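Local coordinates for protein peptidase M28 (Shewanella amazonensis SB2B, PDB 3IIB) that probably acts as a zinc-dependent metallodipeptidase or carboxypeptidase of the M28 family, working as a homodimer, at residues G76-L90 and M212-G226. Sequence-based numbering, arbitrary orientation.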
loop_
_atom_site.group_PDB
_atom_site.type_symbol
_atom_site.label_atom_id
_atom_site.label_comp_id
_atom_site.label_asym_id
_atom_site.label_seq_id
_atom_site.Cartn_x
_atom_site.Cartn_y
_atom_site.Cartn_z
ATOM N N GLY A 76 9.064 17.780 7.368
ATOM C CA GLY A 76 7.815 18.411 7.760
ATOM C C GLY A 76 6.696 17.888 6.873
ATOM O O GLY A 76 6.655 16.699 6.495
ATOM N N ILE A 77 5.809 18.810 6.516
ATOM C CA ILE A 77 4.653 18.513 5.679
ATOM C C ILE A 77 5.061 18.164 4.242
ATOM O O ILE A 77 6.087 18.615 3.730
ATOM C CB ILE A 77 3.658 19.734 5.696
ATOM C CG1 ILE A 77 2.251 19.330 5.237
ATOM C CG2 ILE A 77 4.181 20.887 4.855
ATOM C CD1 ILE A 77 1.342 20.523 4.999
ATOM N N ALA A 78 4.266 17.330 3.588
ATOM C CA ALA A 78 4.440 17.034 2.171
ATOM C C ALA A 78 3.026 16.977 1.590
ATOM O O ALA A 78 2.226 16.125 1.969
ATOM C CB ALA A 78 5.167 15.707 1.968
ATOM N N LYS A 79 2.716 17.916 0.716
ATOM C CA LYS A 79 1.437 17.958 0.036
ATOM C C LYS A 79 1.690 18.271 -1.428
ATOM O O LYS A 79 2.479 19.154 -1.759
ATOM C CB LYS A 79 0.557 19.053 0.603
ATOM C CG LYS A 79 0.094 18.820 2.005
ATOM C CD LYS A 79 -0.640 20.057 2.535
ATOM C CE LYS A 79 -1.894 20.376 1.722
ATOM N NZ LYS A 79 -2.699 21.477 2.361
ATOM N N ALA A 80 1.061 17.522 -2.312
ATOM C CA ALA A 80 1.159 17.827 -3.730
ATOM C C ALA A 80 -0.153 17.514 -4.426
ATOM O O ALA A 80 -0.935 16.673 -3.977
ATOM C CB ALA A 80 2.304 17.082 -4.367
ATOM N N SER A 81 -0.433 18.254 -5.480
ATOM C CA SER A 81 -1.596 17.917 -6.311
ATOM C C SER A 81 -1.382 18.341 -7.747
ATOM O O SER A 81 -0.501 19.150 -8.060
ATOM C CB SER A 81 -2.858 18.545 -5.731
ATOM O OG SER A 81 -2.763 19.939 -5.822
ATOM N N ILE A 82 -2.169 17.766 -8.648
ATOM C CA ILE A 82 -2.208 18.259 -10.021
ATOM C C ILE A 82 -3.242 19.363 -10.077
ATOM O O ILE A 82 -4.381 19.203 -9.597
ATOM C CB ILE A 82 -2.594 17.133 -10.958
ATOM C CG1 ILE A 82 -1.460 16.091 -11.013
ATOM C CG2 ILE A 82 -2.881 17.679 -12.323
ATOM C CD1 ILE A 82 -2.015 14.799 -11.750
ATOM N N LEU A 83 -2.840 20.501 -10.632
ATOM C CA LEU A 83 -3.734 21.667 -10.774
ATOM C C LEU A 83 -4.459 21.682 -12.110
ATOM O O LEU A 83 -5.608 22.150 -12.192
ATOM C CB LEU A 83 -2.965 22.985 -10.584
ATOM C CG LEU A 83 -2.254 23.191 -9.238
ATOM C CD1 LEU A 83 -1.500 24.543 -9.253
ATOM C CD2 LEU A 83 -3.216 23.151 -8.078
ATOM N N SER A 84 -3.790 21.167 -13.134
ATOM C CA SER A 84 -4.338 21.099 -14.473
ATOM C C SER A 84 -3.557 20.070 -15.291
ATOM O O SER A 84 -2.386 19.825 -15.037
ATOM C CB SER A 84 -4.327 22.484 -15.146
ATOM O OG SER A 84 -3.014 22.956 -15.297
ATOM N N PRO A 85 -4.224 19.442 -16.291
ATOM C CA PRO A 85 -5.588 19.692 -16.821
ATOM C C PRO A 85 -6.782 19.241 -15.927
ATOM O O PRO A 85 -7.839 19.845 -15.982
ATOM C CB PRO A 85 -5.585 18.906 -18.111
ATOM C CG PRO A 85 -4.593 17.790 -17.889
ATOM C CD PRO A 85 -3.556 18.338 -16.989
ATOM N N PHE A 86 -6.598 18.180 -15.142
ATOM C CA PHE A 86 -7.667 17.580 -14.362
ATOM C C PHE A 86 -7.199 17.573 -12.915
ATOM O O PHE A 86 -6.286 16.799 -12.560
ATOM C CB PHE A 86 -7.904 16.138 -14.817
ATOM C CG PHE A 86 -8.049 16.001 -16.307
ATOM C CD1 PHE A 86 -9.083 16.655 -16.975
ATOM C CD2 PHE A 86 -7.126 15.273 -17.050
ATOM C CE1 PHE A 86 -9.205 16.557 -18.329
ATOM C CE2 PHE A 86 -7.270 15.165 -18.410
ATOM C CZ PHE A 86 -8.285 15.811 -19.046
ATOM N N PRO A 87 -7.813 18.420 -12.076
ATOM C CA PRO A 87 -7.230 18.554 -10.761
ATOM C C PRO A 87 -7.380 17.272 -9.944
ATOM O O PRO A 87 -8.465 16.721 -9.868
ATOM C CB PRO A 87 -8.046 19.689 -10.140
ATOM C CG PRO A 87 -8.593 20.430 -11.258
ATOM C CD PRO A 87 -8.849 19.446 -12.318
ATOM N N GLN A 88 -6.312 16.841 -9.295
ATOM C CA GLN A 88 -6.323 15.640 -8.499
ATOM C C GLN A 88 -5.244 15.662 -7.427
ATOM O O GLN A 88 -4.167 16.216 -7.648
ATOM C CB GLN A 88 -6.014 14.445 -9.387
ATOM C CG GLN A 88 -7.047 14.114 -10.386
ATOM C CD GLN A 88 -7.152 12.663 -10.674
ATOM O OE1 GLN A 88 -7.003 11.858 -9.788
ATOM N NE2 GLN A 88 -7.527 12.308 -11.917
ATOM N N PRO A 89 -5.464 14.940 -6.322
ATOM C CA PRO A 89 -4.432 14.757 -5.289
ATOM C C PRO A 89 -3.297 13.854 -5.746
ATOM O O PRO A 89 -3.499 12.952 -6.579
ATOM C CB PRO A 89 -5.186 14.058 -4.145
ATOM C CG PRO A 89 -6.631 14.207 -4.449
ATOM C CD PRO A 89 -6.721 14.284 -5.935
ATOM N N LEU A 90 -2.105 14.149 -5.255
ATOM C CA LEU A 90 -0.968 13.255 -5.346
ATOM C C LEU A 90 -0.522 12.787 -3.956
ATOM O O LEU A 90 -0.829 13.424 -2.929
ATOM C CB LEU A 90 0.170 13.973 -6.044
ATOM C CG LEU A 90 -0.071 14.489 -7.456
ATOM C CD1 LEU A 90 1.022 15.502 -7.841
ATOM C CD2 LEU A 90 -0.188 13.360 -8.517
HETATM N N MSE A 212 -2.266 11.909 -18.445
HETATM C CA MSE A 212 -2.583 13.277 -18.845
HETATM C C MSE A 212 -1.668 13.827 -19.955
HETATM O O MSE A 212 -2.146 14.512 -20.862
HETATM C CB MSE A 212 -2.514 14.176 -17.615
HETATM C CG MSE A 212 -3.686 13.949 -16.680
HETATM SE SE MSE A 212 -3.719 15.184 -15.214
HETATM C CE MSE A 212 -4.808 14.097 -13.983
ATOM N N LEU A 213 -0.353 13.564 -19.839
ATOM C CA LEU A 213 0.623 13.939 -20.837
ATOM C C LEU A 213 0.338 13.258 -22.154
ATOM O O LEU A 213 0.524 13.858 -23.207
ATOM C CB LEU A 213 2.041 13.616 -20.376
ATOM C CG LEU A 213 2.541 14.441 -19.175
ATOM C CD1 LEU A 213 3.862 13.812 -18.661
ATOM C CD2 LEU A 213 2.705 15.926 -19.509
ATOM N N LYS A 214 -0.123 12.011 -22.096
ATOM C CA LYS A 214 -0.465 11.253 -23.307
ATOM C C LYS A 214 -1.659 11.857 -24.029
ATOM O O LYS A 214 -1.878 11.547 -25.200
ATOM C CB LYS A 214 -0.754 9.763 -23.013
ATOM C CG LYS A 214 0.484 8.906 -22.826
ATOM C CD LYS A 214 0.157 7.413 -22.834
ATOM N N ARG A 215 -2.423 12.705 -23.346
ATOM C CA ARG A 215 -3.514 13.426 -23.970
ATOM C C ARG A 215 -3.048 14.741 -24.611
ATOM O O ARG A 215 -3.882 15.556 -25.019
ATOM C CB ARG A 215 -4.606 13.714 -22.942
ATOM C CG ARG A 215 -5.420 12.474 -22.592
ATOM C CD ARG A 215 -6.097 12.663 -21.215
ATOM N NE ARG A 215 -7.223 11.767 -20.984
ATOM C CZ ARG A 215 -7.129 10.483 -20.631
ATOM N NH1 ARG A 215 -5.959 9.897 -20.396
ATOM N NH2 ARG A 215 -8.229 9.794 -20.432
ATOM N N ASP A 216 -1.725 14.920 -24.724
ATOM C CA ASP A 216 -1.144 16.120 -25.322
ATOM C C ASP A 216 -1.558 17.355 -24.524
ATOM O O ASP A 216 -1.809 18.412 -25.077
ATOM C CB ASP A 216 -1.512 16.237 -26.810
ATOM C CG ASP A 216 -1.031 15.048 -27.630
ATOM O OD1 ASP A 216 0.105 14.578 -27.402
ATOM O OD2 ASP A 216 -1.791 14.587 -28.515
ATOM N N LYS A 217 -1.621 17.190 -23.205
ATOM C CA LYS A 217 -1.873 18.279 -22.286
ATOM C C LYS A 217 -0.590 18.542 -21.495
ATOM O O LYS A 217 0.146 17.619 -21.169
ATOM C CB LYS A 217 -3.004 17.934 -21.328
ATOM C CG LYS A 217 -4.352 17.744 -21.984
ATOM C CD LYS A 217 -4.808 18.998 -22.713
ATOM C CE LYS A 217 -5.761 18.665 -23.871
ATOM N NZ LYS A 217 -7.070 18.199 -23.374
ATOM N N GLU A 218 -0.323 19.811 -21.206
ATOM C CA GLU A 218 0.655 20.149 -20.163
ATOM C C GLU A 218 0.066 19.943 -18.767
ATOM O O GLU A 218 -1.107 20.235 -18.533
ATOM C CB GLU A 218 1.131 21.590 -20.322
ATOM C CG GLU A 218 1.951 21.741 -21.614
ATOM C CD GLU A 218 2.678 23.055 -21.717
ATOM O OE1 GLU A 218 2.137 24.079 -21.264
ATOM O OE2 GLU A 218 3.794 23.050 -22.257
ATOM N N VAL A 219 0.897 19.448 -17.857
ATOM C CA VAL A 219 0.513 19.207 -16.467
ATOM C C VAL A 219 1.205 20.230 -15.591
ATOM O O VAL A 219 2.433 20.501 -15.720
ATOM C CB VAL A 219 0.890 17.778 -16.032
ATOM C CG1 VAL A 219 0.624 17.531 -14.509
ATOM C CG2 VAL A 219 0.174 16.771 -16.944
ATOM N N VAL A 220 0.396 20.831 -14.734
ATOM C CA VAL A 220 0.835 21.790 -13.743
ATOM C C VAL A 220 0.569 21.183 -12.406
ATOM O O VAL A 220 -0.529 20.654 -12.182
ATOM C CB VAL A 220 0.011 23.103 -13.893
ATOM C CG1 VAL A 220 0.383 24.147 -12.798
ATOM C CG2 VAL A 220 0.152 23.660 -15.315
ATOM N N ILE A 221 1.530 21.274 -11.492
ATOM C CA ILE A 221 1.357 20.732 -10.144
ATOM C C ILE A 221 1.578 21.828 -9.102
ATOM O O ILE A 221 2.182 22.861 -9.396
ATOM C CB ILE A 221 2.275 19.506 -9.871
ATOM C CG1 ILE A 221 3.758 19.880 -9.772
ATOM C CG2 ILE A 221 2.055 18.434 -10.964
ATOM C CD1 ILE A 221 4.617 18.718 -9.251
ATOM N N SER A 222 1.045 21.580 -7.915
ATOM C CA SER A 222 1.390 22.282 -6.686
ATOM C C SER A 222 2.239 21.355 -5.825
ATOM O O SER A 222 1.932 20.159 -5.740
ATOM C CB SER A 222 0.133 22.644 -5.910
ATOM O OG SER A 222 0.481 23.312 -4.693
ATOM N N LEU A 223 3.320 21.874 -5.221
ATOM C CA LEU A 223 4.187 21.086 -4.347
ATOM C C LEU A 223 4.547 21.901 -3.101
ATOM O O LEU A 223 5.000 23.056 -3.190
ATOM C CB LEU A 223 5.480 20.702 -5.062
ATOM C CG LEU A 223 6.505 19.858 -4.301
ATOM C CD1 LEU A 223 6.005 18.448 -3.916
ATOM C CD2 LEU A 223 7.785 19.746 -5.165
ATOM N N GLU A 224 4.332 21.275 -1.952
ATOM C CA GLU A 224 4.619 21.886 -0.669
ATOM C C GLU A 224 5.413 20.884 0.112
ATOM O O GLU A 224 4.949 19.754 0.278
ATOM C CB GLU A 224 3.332 22.208 0.084
ATOM C CG GLU A 224 3.603 22.870 1.413
ATOM C CD GLU A 224 2.365 23.352 2.124
ATOM O OE1 GLU A 224 1.233 23.082 1.652
ATOM O OE2 GLU A 224 2.560 24.040 3.152
ATOM N N LEU A 225 6.613 21.300 0.548
ATOM C CA LEU A 225 7.479 20.495 1.387
ATOM C C LEU A 225 7.985 21.323 2.538
ATOM O O LEU A 225 8.493 22.436 2.360
ATOM C CB LEU A 225 8.678 19.929 0.634
ATOM C CG LEU A 225 8.390 19.055 -0.585
ATOM C CD1 LEU A 225 9.718 18.777 -1.323
ATOM C CD2 LEU A 225 7.630 17.739 -0.236
ATOM N N GLY A 226 7.810 20.779 3.730
ATOM C CA GLY A 226 8.335 21.402 4.924
ATOM C C GLY A 226 9.517 20.502 5.258
ATOM O O GLY A 226 9.466 19.274 5.100
HETATM O O HOH W 1 8.331 17.225 3.545
HETATM O O HOH W 2 0.530 21.471 -2.588
HETATM O O HOH W 3 -0.959 23.000 3.488
HETATM O O HOH W 4 -2.392 22.329 -17.950
#
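The carbonyl oxygen of V220 is gripped by two successive amides of the strand facing it: L83 N at 2.8 Å and, weakly, S84 N at 3.4 Å. Two residues thus oppose one, a classic beta bulge, and V220 N closes it on S84 O. From S81 to A78 the antiparallel register is regular, S81 and K79 forming hydrogen-bonded pairs with S222 and E224. The side chains of K79 and E224 run alongside each other; with CG anti to the backbone N (chi1 -179°) and the chain extended, E224 lays OE1 along K79 CD at 3.7 Å, while OE2 lies near I77 CG2. K79 NZ stays 4.3 Å from E224 OE1, too far for a salt bridge, and a water joins the two. Replacing E224 by an alanine would probably leave K79 NZ without its nearby counter-charge and the water without this acceptor. On the other face A78 CB meets L225 CD2 and A80 CB meets L223 CD1. Where strand 76-84 gives way to the P85-F86 loop, selenomethionine M212 meets I82 tip to tip, CE 3.6 Å from I82 CD1, and SE touches P85 CD. M212 CG lies at the edge of the F86 ring, 3.7 Å from F86 CD2, and SE, oblique to the ring and 5.1 Å from its centroid, makes a Met-aromatic contact; P85 CB covers one face. R215 forms salt bridges to E28 and E33 of the second subunit, bordering the dimer interface. Far from the zinc site, this is a bulged antiparallel strand pair extended by a beta hairpin, 76-84 with 88-90.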